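Long-range contacts in lovastatin nonaketide synthase, polyketide synthase component (Aspergillus terreus, PDB 7CPX), which builds the polyketide backbone of lovastatin, as a homodimeric multidomain synthase that works with the enoyl reductase partner lovC to convert malonyl-CoA units to dihydromonacolin L: residues S799-E804 with S824-S829; A651-S656 with V795-S800. The protein carries 2 engineered substitutions. All coordinates share one frame; numbering follows the deposited sequence.

Contact 1 (S799-E804 with S824-S829); sequences SSVDAE and SPVLFS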
ATOM      1  N   SER A 799     -24.928 -73.729  38.613  1.00209.68           N
ATOM      2  CA  SER A 799     -25.566 -74.893  38.022  1.00209.68           C
ATOM      3  C   SER A 799     -26.948 -74.535  37.484  1.00209.68           C
ATOM      4  O   SER A 799     -27.591 -73.583  37.933  1.00209.68           O
ATOM      5  CB  SER A 799     -25.685 -76.015  39.053  1.00209.68           C
ATOM      6  OG  SER A 799     -26.420 -77.109  38.531  1.00209.68           O
ATOM      7  N   SER A 800     -27.399 -75.321  36.508  1.00210.52           N
ATOM      8  CA  SER A 800     -28.716 -75.150  35.907  1.00210.52           C
ATOM      9  C   SER A 800     -29.447 -76.484  35.920  1.00210.52           C
ATOM     10  O   SER A 800     -30.679 -76.528  36.011  1.00210.52           O
ATOM     11  CB  SER A 800     -28.598 -74.619  34.480  1.00210.52           C
ATOM     12  OG  SER A 800     -28.151 -75.630  33.594  1.00210.52           O
ATOM     13  N   VAL A 801     -28.688 -77.578  35.822  1.00214.44           N
ATOM     14  CA  VAL A 801     -29.263 -78.907  36.011  1.00214.44           C
ATOM     15  C   VAL A 801     -29.951 -78.977  37.366  1.00214.44           C
ATOM     16  O   VAL A 801     -31.095 -79.432  37.485  1.00214.44           O
ATOM     17  CB  VAL A 801     -28.169 -79.980  35.870  1.00214.44           C
ATOM     18  CG1 VAL A 801     -28.543 -81.245  36.626  1.00214.44           C
ATOM     19  CG2 VAL A 801     -27.915 -80.280  34.399  1.00214.44           C
ATOM     20  N   ASP A 802     -29.258 -78.528  38.406  1.00214.29           N
ATOM     21  CA  ASP A 802     -29.861 -78.253  39.701  1.00214.29           C
ATOM     22  C   ASP A 802     -30.175 -76.764  39.747  1.00214.29           C
ATOM     23  O   ASP A 802     -29.282 -75.932  39.556  1.00214.29           O
ATOM     24  CB  ASP A 802     -28.925 -78.649  40.841  1.00214.29           C
ATOM     25  CG  ASP A 802     -29.530 -78.393  42.205  1.00214.29           C
ATOM     26  OD1 ASP A 802     -30.425 -79.163  42.614  1.00214.29           O
ATOM     27  OD2 ASP A 802     -29.114 -77.420  42.867  1.00214.29           O
ATOM     28  N   ALA A 803     -31.443 -76.432  39.992  1.00211.38           N
ATOM     29  CA  ALA A 803     -31.907 -75.069  39.766  1.00211.38           C
ATOM     30  C   ALA A 803     -31.101 -74.061  40.579  1.00211.38           C
ATOM     31  O   ALA A 803     -30.533 -73.112  40.028  1.00211.38           O
ATOM     32  CB  ALA A 803     -33.396 -74.969  40.104  1.00211.38           C
ATOM     33  N   GLU A 804     -31.040 -74.251  41.892  1.00213.35           N
ATOM     34  CA  GLU A 804     -30.386 -73.273  42.758  1.00213.35           C
ATOM     35  C   GLU A 804     -29.391 -73.886  43.733  1.00213.35           C
ATOM     36  O   GLU A 804     -28.357 -73.274  44.009  1.00213.35           O
ATOM     37  CB  GLU A 804     -31.462 -72.493  43.534  1.00213.35           C
ATOM     38  CG  GLU A 804     -31.072 -71.062  43.879  1.00213.35           C
ATOM     39  CD  GLU A 804     -29.977 -70.982  44.924  1.00213.35           C
ATOM     40  OE1 GLU A 804     -29.878 -71.905  45.760  1.00213.35           O
ATOM     41  OE2 GLU A 804     -29.212 -69.994  44.908  1.00213.35           O
ATOM     42  N   SER A 824     -32.233 -84.840  35.820  1.00219.46           N
ATOM     43  CA  SER A 824     -33.050 -83.707  36.218  1.00219.46           C
ATOM     44  C   SER A 824     -33.260 -82.748  35.046  1.00219.46           C
ATOM     45  O   SER A 824     -32.405 -82.633  34.164  1.00219.46           O
ATOM     46  CB  SER A 824     -32.397 -82.959  37.376  1.00219.46           C
ATOM     47  OG  SER A 824     -32.230 -83.805  38.500  1.00219.46           O
ATOM     48  N   PRO A 825     -34.396 -82.048  35.011  1.00217.37           N
ATOM     49  CA  PRO A 825     -34.581 -81.008  33.994  1.00217.37           C
ATOM     50  C   PRO A 825     -33.603 -79.862  34.205  1.00217.37           C
ATOM     51  O   PRO A 825     -33.172 -79.582  35.325  1.00217.37           O
ATOM     52  CB  PRO A 825     -36.032 -80.559  34.200  1.00217.37           C
ATOM     53  CG  PRO A 825     -36.335 -80.900  35.617  1.00217.37           C
ATOM     54  CD  PRO A 825     -35.556 -82.147  35.913  1.00217.37           C
ATOM     55  N   VAL A 826     -33.258 -79.196  33.108  1.00213.73           N
ATOM     56  CA  VAL A 826     -32.241 -78.151  33.110  1.00213.73           C
ATOM     57  C   VAL A 826     -32.939 -76.799  33.068  1.00213.73           C
ATOM     58  O   VAL A 826     -33.658 -76.490  32.109  1.00213.73           O
ATOM     59  CB  VAL A 826     -31.274 -78.307  31.926  1.00213.73           C
ATOM     60  CG1 VAL A 826     -30.160 -77.276  32.009  1.00213.73           C
ATOM     61  CG2 VAL A 826     -30.700 -79.717  31.883  1.00213.73           C
ATOM     62  N   LEU A 827     -32.725 -75.994  34.104  1.00210.50           N
ATOM     63  CA  LEU A 827     -33.214 -74.616  34.139  1.00210.50           C
ATOM     64  C   LEU A 827     -32.105 -73.656  33.711  1.00210.50           C
ATOM     65  O   LEU A 827     -31.610 -72.835  34.484  1.00210.50           O
ATOM     66  CB  LEU A 827     -33.739 -74.273  35.531  1.00210.50           C
ATOM     67  CG  LEU A 827     -35.088 -74.890  35.911  1.00210.50           C
ATOM     68  CD1 LEU A 827     -34.976 -76.398  36.088  1.00210.50           C
ATOM     69  CD2 LEU A 827     -35.639 -74.239  37.171  1.00210.50           C
ATOM     70  N   PHE A 828     -31.718 -73.781  32.440  1.00206.54           N
ATOM     71  CA  PHE A 828     -30.642 -72.953  31.905  1.00206.54           C
ATOM     72  C   PHE A 828     -30.977 -71.472  32.020  1.00206.54           C
ATOM     73  O   PHE A 828     -30.105 -70.651  32.331  1.00206.54           O
ATOM     74  CB  PHE A 828     -30.374 -73.336  30.451  1.00206.54           C
ATOM     75  CG  PHE A 828     -29.405 -72.429  29.755  1.00206.54           C
ATOM     76  CD1 PHE A 828     -28.043 -72.576  29.945  1.00206.54           C
ATOM     77  CD2 PHE A 828     -29.856 -71.433  28.907  1.00206.54           C
ATOM     78  CE1 PHE A 828     -27.149 -71.743  29.305  1.00206.54           C
ATOM     79  CE2 PHE A 828     -28.968 -70.597  28.262  1.00206.54           C
ATOM     80  CZ  PHE A 828     -27.613 -70.753  28.463  1.00206.54           C
ATOM     81  N   SER A 829     -32.237 -71.112  31.773  1.00208.30           N
ATOM     82  CA  SER A 829     -32.640 -69.715  31.885  1.00208.30           C
ATOM     83  C   SER A 829     -32.437 -69.199  33.303  1.00208.30           C
ATOM     84  O   SER A 829     -31.958 -68.076  33.499  1.00208.30           O
ATOM     85  CB  SER A 829     -34.100 -69.558  31.464  1.00208.30           C
ATOM     86  OG  SER A 829     -34.488 -68.196  31.467  1.00208.30           O
TER
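Within the malonyl-CoA:ACP transacylase domain, the turn that follows strand 797-798, residues 799-804, packs on the segment leading into helix 828-838, and Ser800 meets Leu827 at their junction. A single backbone hydrogen bond joins them: the N of Leu827, the N-cap residue of helix 828-838, donates to Ser800 O at 2.8 Å, with an N-H...O angle of 155°. Beside this bond the small Ser800 lets the backbones come close, with CB 3.7 Å from Phe828 CA. Its OG is held between the backbone N and the carbonyl carbon (chi1 74°); there it lies next to Val826 CG1 and bonds to Val653 O.

Apolar contacts run on both sides of the bond. Val801 leaves its backbone pointing away from 824-829, yet its CG2 branch still meets Val826 CG2 at 3.8 Å, the two forked side chains crossing at a slant. Farther along the turn, the short methyl of Ala803, CB, rests against one end of the leucine fork, Leu827 CD2, also at 3.8 Å. Ser824 CB makes a van der Waals contact of 3.8 Å with the carbonyl oxygen Val801 O.

The turn also has its own brace, an ST motif in which Asp802 N donates to Ser799 OG at 3.2 Å. Tyr817 OH is a second partner of that hydroxyl, tying the turn to helix 815-820. One backbone bond thus ties Ser800 to Leu827, and the valine, alanine and leucine branches flank it with apolar contacts.

Contact 2 (A651-S656 with V795-S800); sequences AVVGHS and VPWYSS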
ATOM      1  N   ALA A 651     -19.368 -68.695  34.911  1.00197.37           N
ATOM      2  CA  ALA A 651     -19.769 -69.975  34.345  1.00197.37           C
ATOM      3  C   ALA A 651     -21.232 -70.277  34.630  1.00197.37           C
ATOM      4  O   ALA A 651     -21.703 -70.128  35.761  1.00197.37           O
ATOM      5  CB  ALA A 651     -18.896 -71.108  34.890  1.00197.37           C
ATOM      6  N   VAL A 652     -21.941 -70.706  33.587  1.00201.99           N
ATOM      7  CA  VAL A 652     -23.284 -71.261  33.691  1.00201.99           C
ATOM      8  C   VAL A 652     -23.312 -72.548  32.881  1.00201.99           C
ATOM      9  O   VAL A 652     -22.855 -72.572  31.733  1.00201.99           O
ATOM     10  CB  VAL A 652     -24.360 -70.280  33.189  1.00201.99           C
ATOM     11  CG1 VAL A 652     -25.668 -71.015  32.922  1.00201.99           C
ATOM     12  CG2 VAL A 652     -24.578 -69.172  34.201  1.00201.99           C
ATOM     13  N   VAL A 653     -23.843 -73.611  33.474  1.00206.71           N
ATOM     14  CA  VAL A 653     -23.821 -74.921  32.835  1.00206.71           C
ATOM     15  C   VAL A 653     -24.945 -75.007  31.812  1.00206.71           C
ATOM     16  O   VAL A 653     -25.961 -74.307  31.905  1.00206.71           O
ATOM     17  CB  VAL A 653     -23.937 -76.052  33.878  1.00206.71           C
ATOM     18  CG1 VAL A 653     -22.961 -75.850  35.042  1.00206.71           C
ATOM     19  CG2 VAL A 653     -25.364 -76.176  34.374  1.00206.71           C
ATOM     20  N   GLY A 654     -24.761 -75.879  30.825  1.00205.22           N
ATOM     21  CA  GLY A 654     -25.800 -76.166  29.857  1.00205.22           C
ATOM     22  C   GLY A 654     -26.520 -77.456  30.185  1.00205.22           C
ATOM     23  O   GLY A 654     -27.089 -77.597  31.272  1.00205.22           O
ATOM     24  N   HIS A 655     -26.499 -78.408  29.256  1.00209.03           N
ATOM     25  CA  HIS A 655     -27.093 -79.718  29.463  1.00209.03           C
ATOM     26  C   HIS A 655     -26.143 -80.793  28.956  1.00209.03           C
ATOM     27  O   HIS A 655     -25.408 -80.587  27.987  1.00209.03           O
ATOM     28  CB  HIS A 655     -28.449 -79.839  28.754  1.00209.03           C
ATOM     29  CG  HIS A 655     -28.374 -79.654  27.270  1.00209.03           C
ATOM     30  ND1 HIS A 655     -28.439 -78.415  26.670  1.00209.03           N
ATOM     31  CD2 HIS A 655     -28.241 -80.552  26.265  1.00209.03           C
ATOM     32  CE1 HIS A 655     -28.348 -78.558  25.360  1.00209.03           C
ATOM     33  NE2 HIS A 655     -28.228 -79.845  25.087  1.00209.03           N
ATOM     34  N   SER A 656     -26.162 -81.943  29.627  1.00211.70           N
ATOM     35  CA  SER A 656     -25.340 -83.099  29.258  1.00211.70           C
ATOM     36  C   SER A 656     -23.887 -82.641  29.204  1.00211.70           C
ATOM     37  O   SER A 656     -23.364 -82.196  30.241  1.00211.70           O
ATOM     38  CB  SER A 656     -25.898 -83.701  27.968  1.00211.70           C
ATOM     39  OG  SER A 656     -25.143 -84.831  27.565  1.00211.70           O
ATOM     40  N   VAL A 795     -13.841 -69.820  39.704  1.00194.66           N
ATOM     41  CA  VAL A 795     -14.695 -69.078  38.781  1.00194.66           C
ATOM     42  C   VAL A 795     -16.118 -69.041  39.328  1.00194.66           C
ATOM     43  O   VAL A 795     -16.654 -70.091  39.709  1.00194.66           O
ATOM     44  CB  VAL A 795     -14.672 -69.702  37.378  1.00194.66           C
ATOM     45  CG1 VAL A 795     -15.755 -69.083  36.505  1.00194.66           C
ATOM     46  CG2 VAL A 795     -13.302 -69.533  36.743  1.00194.66           C
ATOM     47  N   PRO A 796     -16.770 -67.870  39.394  1.00195.92           N
ATOM     48  CA  PRO A 796     -18.200 -67.858  39.730  1.00195.92           C
ATOM     49  C   PRO A 796     -18.980 -68.786  38.816  1.00195.92           C
ATOM     50  O   PRO A 796     -19.086 -68.542  37.610  1.00195.92           O
ATOM     51  CB  PRO A 796     -18.597 -66.390  39.534  1.00195.92           C
ATOM     52  CG  PRO A 796     -17.337 -65.632  39.756  1.00195.92           C
ATOM     53  CD  PRO A 796     -16.233 -66.507  39.231  1.00195.92           C
ATOM     54  N   TRP A 797     -19.531 -69.853  39.385  1.00203.79           N
ATOM     55  CA  TRP A 797     -20.135 -70.931  38.619  1.00203.79           C
ATOM     56  C   TRP A 797     -21.531 -71.216  39.152  1.00203.79           C
ATOM     57  O   TRP A 797     -21.734 -71.310  40.366  1.00203.79           O
ATOM     58  CB  TRP A 797     -19.262 -72.190  38.692  1.00203.79           C
ATOM     59  CG  TRP A 797     -19.866 -73.402  38.068  1.00203.79           C
ATOM     60  CD1 TRP A 797     -19.807 -73.764  36.756  1.00203.79           C
ATOM     61  CD2 TRP A 797     -20.607 -74.427  38.735  1.00203.79           C
ATOM     62  NE1 TRP A 797     -20.471 -74.950  36.561  1.00203.79           N
ATOM     63  CE2 TRP A 797     -20.972 -75.378  37.761  1.00203.79           C
ATOM     64  CE3 TRP A 797     -20.999 -74.634  40.059  1.00203.79           C
ATOM     65  CZ2 TRP A 797     -21.712 -76.516  38.071  1.00203.79           C
ATOM     66  CZ3 TRP A 797     -21.735 -75.761  40.365  1.00203.79           C
ATOM     67  CH2 TRP A 797     -22.082 -76.690  39.376  1.00203.79           C
ATOM     68  N   TYR A 798     -22.488 -71.350  38.236  1.00203.62           N
ATOM     69  CA  TYR A 798     -23.891 -71.539  38.585  1.00203.62           C
ATOM     70  C   TYR A 798     -24.426 -72.760  37.854  1.00203.62           C
ATOM     71  O   TYR A 798     -24.381 -72.818  36.621  1.00203.62           O
ATOM     72  CB  TYR A 798     -24.716 -70.301  38.228  1.00203.62           C
ATOM     73  CG  TYR A 798     -24.255 -69.043  38.927  1.00203.62           C
ATOM     74  CD1 TYR A 798     -23.229 -68.271  38.401  1.00203.62           C
ATOM     75  CD2 TYR A 798     -24.845 -68.629  40.112  1.00203.62           C
ATOM     76  CE1 TYR A 798     -22.805 -67.120  39.036  1.00203.62           C
ATOM     77  CE2 TYR A 798     -24.427 -67.481  40.754  1.00203.62           C
ATOM     78  CZ  TYR A 798     -23.407 -66.730  40.212  1.00203.62           C
ATOM     79  OH  TYR A 798     -22.987 -65.584  40.849  1.00203.62           O
ATOM     80  N   SER A 799     -24.928 -73.729  38.613  1.00209.68           N
ATOM     81  CA  SER A 799     -25.566 -74.893  38.022  1.00209.68           C
ATOM     82  C   SER A 799     -26.948 -74.535  37.484  1.00209.68           C
ATOM     83  O   SER A 799     -27.591 -73.583  37.933  1.00209.68           O
ATOM     84  CB  SER A 799     -25.685 -76.015  39.053  1.00209.68           C
ATOM     85  OG  SER A 799     -26.420 -77.109  38.531  1.00209.68           O
ATOM     86  N   SER A 800     -27.399 -75.321  36.508  1.00210.52           N
ATOM     87  CA  SER A 800     -28.716 -75.150  35.907  1.00210.52           C
ATOM     88  C   SER A 800     -29.447 -76.484  35.920  1.00210.52           C
ATOM     89  O   SER A 800     -30.679 -76.528  36.011  1.00210.52           O
ATOM     90  CB  SER A 800     -28.598 -74.619  34.480  1.00210.52           C
ATOM     91  OG  SER A 800     -28.151 -75.630  33.594  1.00210.52           O
TER
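Parallel bridges pair Ala651 with Trp797 and Val652 with Tyr798; three backbone hydrogen bonds, reaching just past the strands to Pro796 and Val653, hold them. Ala651 grips the partner segment twice: its N donates to Pro796 O at 2.7 Å and its O accepts from Tyr798 N at 2.9 Å. Val653 N donates to Tyr798 O at 3.3 Å. Proline, which has no N-H to give, can still accept through its carbonyl oxygen.

Among side-chain bonds, Ser800 OG donates to Val653 O at 3.1 Å, from well above the carbonyl plane. Tyr798 OH makes a hydrogen bond with Thr838 OG1.

Apolar contacts lie on both faces. On one, where helix 657-665 packs, Ala651 CB lies at the edge of the Trp797 indole, 3.4 Å from CD1, and Val653 CG1 approaches the same ring obliquely, 3.3 Å from CZ2. Trp797 holds its ring beside these small groups with CG anti to the backbone N (chi1 173°). On the other, against helix 828-838, Val652 CG2 meets Tyr798 CB at 4.2 Å.

Backbone bonds and packing together fix the strand end that leads to Ser656, whose GxSxG setting is consistent with the nucleophile elbow of acyltransferases.

Both contacts lie in the malonyl-CoA:ACP transacylase domain, their centres about 8 Å apart, and they share Ser799 and Ser800. Along the chain, 651-656 comes first, then 795-800, which runs straight into 799-804, and finally 824-829. Contact 2 adds edge strand 797-798 to strand 648-652 of the five-stranded parallel sheet; in contact 1 the turn that leaves this edge packs against the segment entering helix 828-838. The two also touch directly, Val826 CG2 packing 3.9 Å from His655 CB. Sheet edge, turn and helix start thus meet around the segment before Ser656, the probable acyl-carrying serine of the domain that selects and transfers malonyl-CoA.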